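Arginyl-tRNA synthetase, putative (Plasmodium falciparum, PDB 5JLD) probably catalyses the ATP-dependent attachment of L-arginine to tRNA(Arg), releasing AMP and diphosphate, as a class I aminoacyl-tRNA synthetase. Local coordinates at residues A[128-140]-A[335-347]. Residues are numbered along the deposited sequence; the frame is centred on the assembly and turned at random.
Sequences NENYGNVLVDFSS and RLTQLNCNCVIYV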
loop_
_atom_site.group_PDB
_atom_site.type_symbol
_atom_site.label_atom_id
_atom_site.label_comp_id
_atom_site.label_asym_id
_atom_site.label_seq_id
_atom_site.Cartn_x
_atom_site.Cartn_y
_atom_site.Cartn_z
ATOM N N ASN A 128 -21.468 0.799 5.882
ATOM C CA ASN A 128 -22.033 0.327 4.636
ATOM C C ASN A 128 -20.941 -0.343 3.818
ATOM O O ASN A 128 -21.231 -1.182 2.979
ATOM C CB ASN A 128 -22.673 1.472 3.844
ATOM C CG ASN A 128 -21.643 2.391 3.204
ATOM O OD1 ASN A 128 -21.203 3.370 3.807
ATOM N ND2 ASN A 128 -21.255 2.077 1.970
ATOM N N GLU A 129 -19.684 0.030 4.064
ATOM C CA GLU A 129 -18.566 -0.474 3.262
ATOM C C GLU A 129 -18.153 -1.887 3.667
ATOM O O GLU A 129 -17.946 -2.176 4.847
ATOM C CB GLU A 129 -17.361 0.458 3.363
ATOM C CG GLU A 129 -17.601 1.872 2.864
ATOM C CD GLU A 129 -16.375 2.757 3.025
ATOM O OE1 GLU A 129 -15.658 2.959 2.026
ATOM O OE2 GLU A 129 -16.123 3.250 4.145
ATOM N N ASN A 130 -18.029 -2.761 2.674
ATOM C CA ASN A 130 -17.681 -4.157 2.907
ATOM C C ASN A 130 -16.245 -4.445 2.454
ATOM O O ASN A 130 -15.870 -4.118 1.335
ATOM C CB ASN A 130 -18.683 -5.063 2.177
ATOM C CG ASN A 130 -18.567 -6.535 2.570
ATOM O OD1 ASN A 130 -17.519 -7.006 3.012
ATOM N ND2 ASN A 130 -19.658 -7.271 2.394
ATOM N N TYR A 131 -15.441 -5.050 3.321
ATOM C CA TYR A 131 -14.099 -5.471 2.921
ATOM C C TYR A 131 -13.924 -6.962 3.174
ATOM O O TYR A 131 -12.832 -7.409 3.503
ATOM C CB TYR A 131 -13.013 -4.683 3.667
ATOM C CG TYR A 131 -12.861 -3.249 3.185
ATOM C CD1 TYR A 131 -12.133 -2.959 2.040
ATOM C CD2 TYR A 131 -13.444 -2.185 3.884
ATOM C CE1 TYR A 131 -11.986 -1.658 1.593
ATOM C CE2 TYR A 131 -13.306 -0.865 3.438
ATOM C CZ TYR A 131 -12.562 -0.611 2.300
ATOM O OH TYR A 131 -12.415 0.677 1.822
ATOM N N GLY A 132 -15.008 -7.720 3.021
ATOM C CA GLY A 132 -14.986 -9.155 3.237
ATOM C C GLY A 132 -13.862 -9.815 2.465
ATOM O O GLY A 132 -13.017 -10.496 3.042
ATOM N N ASN A 133 -13.842 -9.605 1.157
ATOM C CA ASN A 133 -12.791 -10.191 0.338
ATOM C C ASN A 133 -12.109 -9.114 -0.473
ATOM O O ASN A 133 -12.752 -8.429 -1.264
ATOM C CB ASN A 133 -13.338 -11.267 -0.607
ATOM C CG ASN A 133 -14.039 -12.399 0.113
ATOM O OD1 ASN A 133 -13.445 -13.101 0.936
ATOM N ND2 ASN A 133 -15.302 -12.624 -0.245
ATOM N N VAL A 134 -10.802 -8.989 -0.303
ATOM C CA VAL A 134 -10.041 -8.010 -1.065
ATOM C C VAL A 134 -9.051 -8.711 -1.980
ATOM O O VAL A 134 -8.367 -9.653 -1.563
ATOM C CB VAL A 134 -9.264 -7.037 -0.117
ATOM C CG1 VAL A 134 -8.311 -6.154 -0.918
ATOM C CG2 VAL A 134 -10.238 -6.183 0.723
ATOM N N LEU A 135 -8.963 -8.251 -3.220
ATOM C CA LEU A 135 -7.976 -8.782 -4.145
ATOM C C LEU A 135 -7.059 -7.668 -4.618
ATOM O O LEU A 135 -7.534 -6.628 -5.047
ATOM C CB LEU A 135 -8.656 -9.459 -5.347
ATOM C CG LEU A 135 -7.730 -10.150 -6.352
ATOM C CD1 LEU A 135 -8.426 -11.374 -6.989
ATOM C CD2 LEU A 135 -7.249 -9.185 -7.438
ATOM N N VAL A 136 -5.752 -7.923 -4.581
ATOM C CA VAL A 136 -4.762 -6.974 -5.075
ATOM C C VAL A 136 -4.022 -7.587 -6.271
ATOM O O VAL A 136 -3.387 -8.645 -6.176
ATOM C CB VAL A 136 -3.759 -6.558 -3.962
ATOM C CG1 VAL A 136 -2.758 -5.507 -4.485
ATOM C CG2 VAL A 136 -4.509 -6.028 -2.720
ATOM N N ASP A 137 -4.129 -6.907 -7.404
ATOM C CA ASP A 137 -3.532 -7.324 -8.672
ATOM C C ASP A 137 -2.258 -6.524 -8.885
ATOM O O ASP A 137 -2.328 -5.323 -9.117
ATOM C CB ASP A 137 -4.537 -7.094 -9.807
ATOM C CG ASP A 137 -4.054 -7.586 -11.160
ATOM O OD1 ASP A 137 -2.850 -7.481 -11.489
ATOM O OD2 ASP A 137 -4.910 -8.087 -11.920
ATOM N N PHE A 138 -1.102 -7.176 -8.790
ATOM C CA PHE A 138 0.156 -6.459 -8.881
ATOM C C PHE A 138 1.305 -7.295 -9.429
ATOM O O PHE A 138 1.169 -8.510 -9.637
ATOM C CB PHE A 138 0.538 -5.850 -7.502
ATOM C CG PHE A 138 0.820 -6.862 -6.405
ATOM C CD1 PHE A 138 -0.168 -7.740 -5.953
ATOM C CD2 PHE A 138 2.063 -6.882 -5.769
ATOM C CE1 PHE A 138 0.092 -8.649 -4.909
ATOM C CE2 PHE A 138 2.336 -7.781 -4.724
ATOM C CZ PHE A 138 1.349 -8.669 -4.296
ATOM N N SER A 139 2.413 -6.589 -9.675
ATOM C CA SER A 139 3.653 -7.077 -10.282
ATOM C C SER A 139 3.507 -7.260 -11.794
ATOM O O SER A 139 4.051 -6.483 -12.567
ATOM C CB SER A 139 4.124 -8.377 -9.629
ATOM O OG SER A 139 5.469 -8.616 -9.950
ATOM N N SER A 140 2.792 -8.295 -12.211
ATOM C CA SER A 140 2.474 -8.504 -13.637
ATOM C C SER A 140 3.670 -8.691 -14.607
ATOM O O SER A 140 3.740 -8.037 -15.650
ATOM C CB SER A 140 1.624 -7.330 -14.135
ATOM O OG SER A 140 0.536 -7.100 -13.266
ATOM N N ARG A 335 -13.288 -12.445 -10.628
ATOM C CA ARG A 335 -13.038 -11.973 -9.265
ATOM C C ARG A 335 -14.345 -11.615 -8.567
ATOM O O ARG A 335 -14.526 -11.903 -7.382
ATOM C CB ARG A 335 -12.070 -10.780 -9.295
ATOM C CG ARG A 335 -10.700 -11.208 -9.821
ATOM C CD ARG A 335 -9.823 -10.064 -10.294
ATOM N NE ARG A 335 -8.498 -10.588 -10.618
ATOM C CZ ARG A 335 -7.461 -9.878 -11.054
ATOM N NH1 ARG A 335 -7.540 -8.555 -11.227
ATOM N NH2 ARG A 335 -6.320 -10.502 -11.298
ATOM N N LEU A 336 -15.280 -11.043 -9.316
ATOM C CA LEU A 336 -16.536 -10.592 -8.710
ATOM C C LEU A 336 -17.528 -11.738 -8.458
ATOM O O LEU A 336 -18.164 -11.793 -7.392
ATOM C CB LEU A 336 -17.183 -9.525 -9.593
ATOM C CG LEU A 336 -16.482 -8.165 -9.552
ATOM C CD1 LEU A 336 -17.090 -7.260 -10.593
ATOM C CD2 LEU A 336 -16.602 -7.538 -8.170
ATOM N N THR A 337 -17.656 -12.644 -9.432
ATOM C CA THR A 337 -18.670 -13.698 -9.339
ATOM C C THR A 337 -18.144 -14.976 -8.674
ATOM O O THR A 337 -18.894 -15.673 -7.998
ATOM C CB THR A 337 -19.251 -14.064 -10.739
ATOM O OG1 THR A 337 -18.235 -14.670 -11.544
ATOM C CG2 THR A 337 -19.788 -12.817 -11.451
ATOM N N GLN A 338 -16.864 -15.292 -8.856
ATOM C CA GLN A 338 -16.354 -16.570 -8.359
ATOM C C GLN A 338 -15.561 -16.418 -7.064
ATOM O O GLN A 338 -15.587 -17.309 -6.221
ATOM C CB GLN A 338 -15.499 -17.275 -9.438
ATOM C CG GLN A 338 -16.162 -17.303 -10.823
ATOM C CD GLN A 338 -17.554 -17.958 -10.834
ATOM O OE1 GLN A 338 -17.752 -19.068 -10.317
ATOM N NE2 GLN A 338 -18.523 -17.267 -11.438
ATOM N N LEU A 339 -14.867 -15.295 -6.897
ATOM C CA LEU A 339 -14.131 -15.041 -5.659
ATOM C C LEU A 339 -14.934 -14.143 -4.717
ATOM O O LEU A 339 -14.534 -13.925 -3.580
ATOM C CB LEU A 339 -12.777 -14.400 -5.957
ATOM C CG LEU A 339 -11.776 -15.266 -6.722
ATOM C CD1 LEU A 339 -10.437 -14.540 -6.801
ATOM C CD2 LEU A 339 -11.622 -16.645 -6.056
ATOM N N ASN A 340 -16.057 -13.620 -5.199
ATOM C CA ASN A 340 -16.919 -12.758 -4.391
ATOM C C ASN A 340 -16.184 -11.561 -3.796
ATOM O O ASN A 340 -16.409 -11.183 -2.645
ATOM C CB ASN A 340 -17.597 -13.587 -3.285
ATOM C CG ASN A 340 -18.561 -14.638 -3.861
ATOM O OD1 ASN A 340 -19.611 -14.282 -4.388
ATOM N ND2 ASN A 340 -18.194 -15.927 -3.776
ATOM N N CYS A 341 -15.314 -10.955 -4.596
ATOM C CA CYS A 341 -14.517 -9.817 -4.143
ATOM C C CYS A 341 -15.376 -8.599 -3.824
ATOM O O CYS A 341 -16.294 -8.244 -4.570
ATOM C CB CYS A 341 -13.468 -9.450 -5.192
ATOM S SG CYS A 341 -12.051 -10.584 -5.237
ATOM N N ASN A 342 -15.063 -7.958 -2.705
ATOM C CA ASN A 342 -15.733 -6.722 -2.303
ATOM C C ASN A 342 -14.880 -5.507 -2.643
ATOM O O ASN A 342 -15.377 -4.389 -2.780
ATOM C CB ASN A 342 -16.054 -6.775 -0.825
ATOM C CG ASN A 342 -16.888 -7.990 -0.476
ATOM O OD1 ASN A 342 -16.421 -8.910 0.202
ATOM N ND2 ASN A 342 -18.123 -8.011 -0.965
ATOM N N CYS A 343 -13.591 -5.750 -2.836
ATOM C CA CYS A 343 -12.696 -4.700 -3.255
ATOM C C CYS A 343 -11.621 -5.285 -4.176
ATOM O O CYS A 343 -11.009 -6.301 -3.867
ATOM C CB CYS A 343 -12.078 -4.010 -2.028
ATOM S SG CYS A 343 -10.853 -2.743 -2.388
ATOM N N VAL A 344 -11.422 -4.653 -5.325
ATOM C CA VAL A 344 -10.383 -5.086 -6.254
ATOM C C VAL A 344 -9.483 -3.935 -6.625
ATOM O O VAL A 344 -9.918 -2.908 -7.173
ATOM C CB VAL A 344 -10.948 -5.691 -7.558
ATOM C CG1 VAL A 344 -9.808 -6.251 -8.404
ATOM C CG2 VAL A 344 -11.966 -6.776 -7.253
ATOM N N ILE A 345 -8.207 -4.141 -6.363
ATOM C CA ILE A 345 -7.241 -3.095 -6.509
ATOM C C ILE A 345 -6.245 -3.481 -7.579
ATOM O O ILE A 345 -5.622 -4.514 -7.480
ATOM C CB ILE A 345 -6.526 -2.836 -5.157
ATOM C CG1 ILE A 345 -7.521 -2.278 -4.132
ATOM C CG2 ILE A 345 -5.339 -1.933 -5.352
ATOM C CD1 ILE A 345 -7.029 -2.405 -2.660
ATOM N N TYR A 346 -6.125 -2.653 -8.607
ATOM C CA TYR A 346 -5.166 -2.848 -9.676
ATOM C C TYR A 346 -3.970 -1.910 -9.519
ATOM O O TYR A 346 -4.106 -0.707 -9.685
ATOM C CB TYR A 346 -5.834 -2.603 -11.024
ATOM C CG TYR A 346 -6.865 -3.645 -11.384
ATOM C CD1 TYR A 346 -8.166 -3.547 -10.905
ATOM C CD2 TYR A 346 -6.538 -4.728 -12.211
ATOM C CE1 TYR A 346 -9.120 -4.496 -11.232
ATOM C CE2 TYR A 346 -7.497 -5.700 -12.547
ATOM C CZ TYR A 346 -8.782 -5.565 -12.047
ATOM O OH TYR A 346 -9.746 -6.476 -12.347
ATOM N N VAL A 347 -2.804 -2.464 -9.213
ATOM C CA VAL A 347 -1.586 -1.670 -9.086
ATOM C C VAL A 347 -0.856 -1.643 -10.431
ATOM O O VAL A 347 -0.318 -2.665 -10.832
ATOM C CB VAL A 347 -0.648 -2.258 -7.990
ATOM C CG1 VAL A 347 0.680 -1.523 -7.964
ATOM C CG2 VAL A 347 -1.324 -2.244 -6.640
#
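Asn-130 lays its side-chain amide almost flat against that of Asn-342, the planes 15° apart, while its OD1 accepts from Gly-132 N in an Asx turn. Both polar atoms of the Asn-342 amide are bonded: OD1 takes Asn-133 N on a lone pair at 2.8 Å, and ND2 is bound by Asp-370. Asn-133 returns the grip. Its carbonyl O receives both Asn-342 N and Cys-343 N, and its ND2 reaches Asn-340 O at 3.0 Å, approaching from above that carbonyl plane, with OD1 given to Asn-171. From here the chains run as nearly parallel strands, bonded alternately from Leu-135 N to Cys-343 O (2.9 Å) up to Val-347 N on Asp-137 O. These are neighbouring strands of the five-stranded parallel sheet in the Rossmann-type catalytic domain of class I synthetases; helix 326-337 leads into strand 343-349. Val-134, Val-136, Cys-343 and Ile-345 share one face of the sheet, where Val-136 and Ile-345 pack on helix 149-167 and Val-134 CG2 lies 4.0 Å from Cys-343 CB. Leu-135 points to the other face, where Arg-335 crosses it at about a right angle. Leu-135 CD2 sits over the centre of the guanidinium, CD1 of the same leucine touches Leu-339 CD1, and its CB packs on Cys-341 SG at 3.6 Å. Extended from CG to NE, the arginine spans this leucine to reach Asp-137, whose CG, anti to the backbone N (chi1 -176°), carries OD2 to the end of the guanidinium. Arg-335 NH1 (2.8 Å) and NH2 both donate to Asp-137 OD2 in a buried salt bridge. Carboxylate and guanidinium planes stand 73° apart. Phe-138 then rests its CB on Val-347 CB, while its ring turns away toward Cys-162.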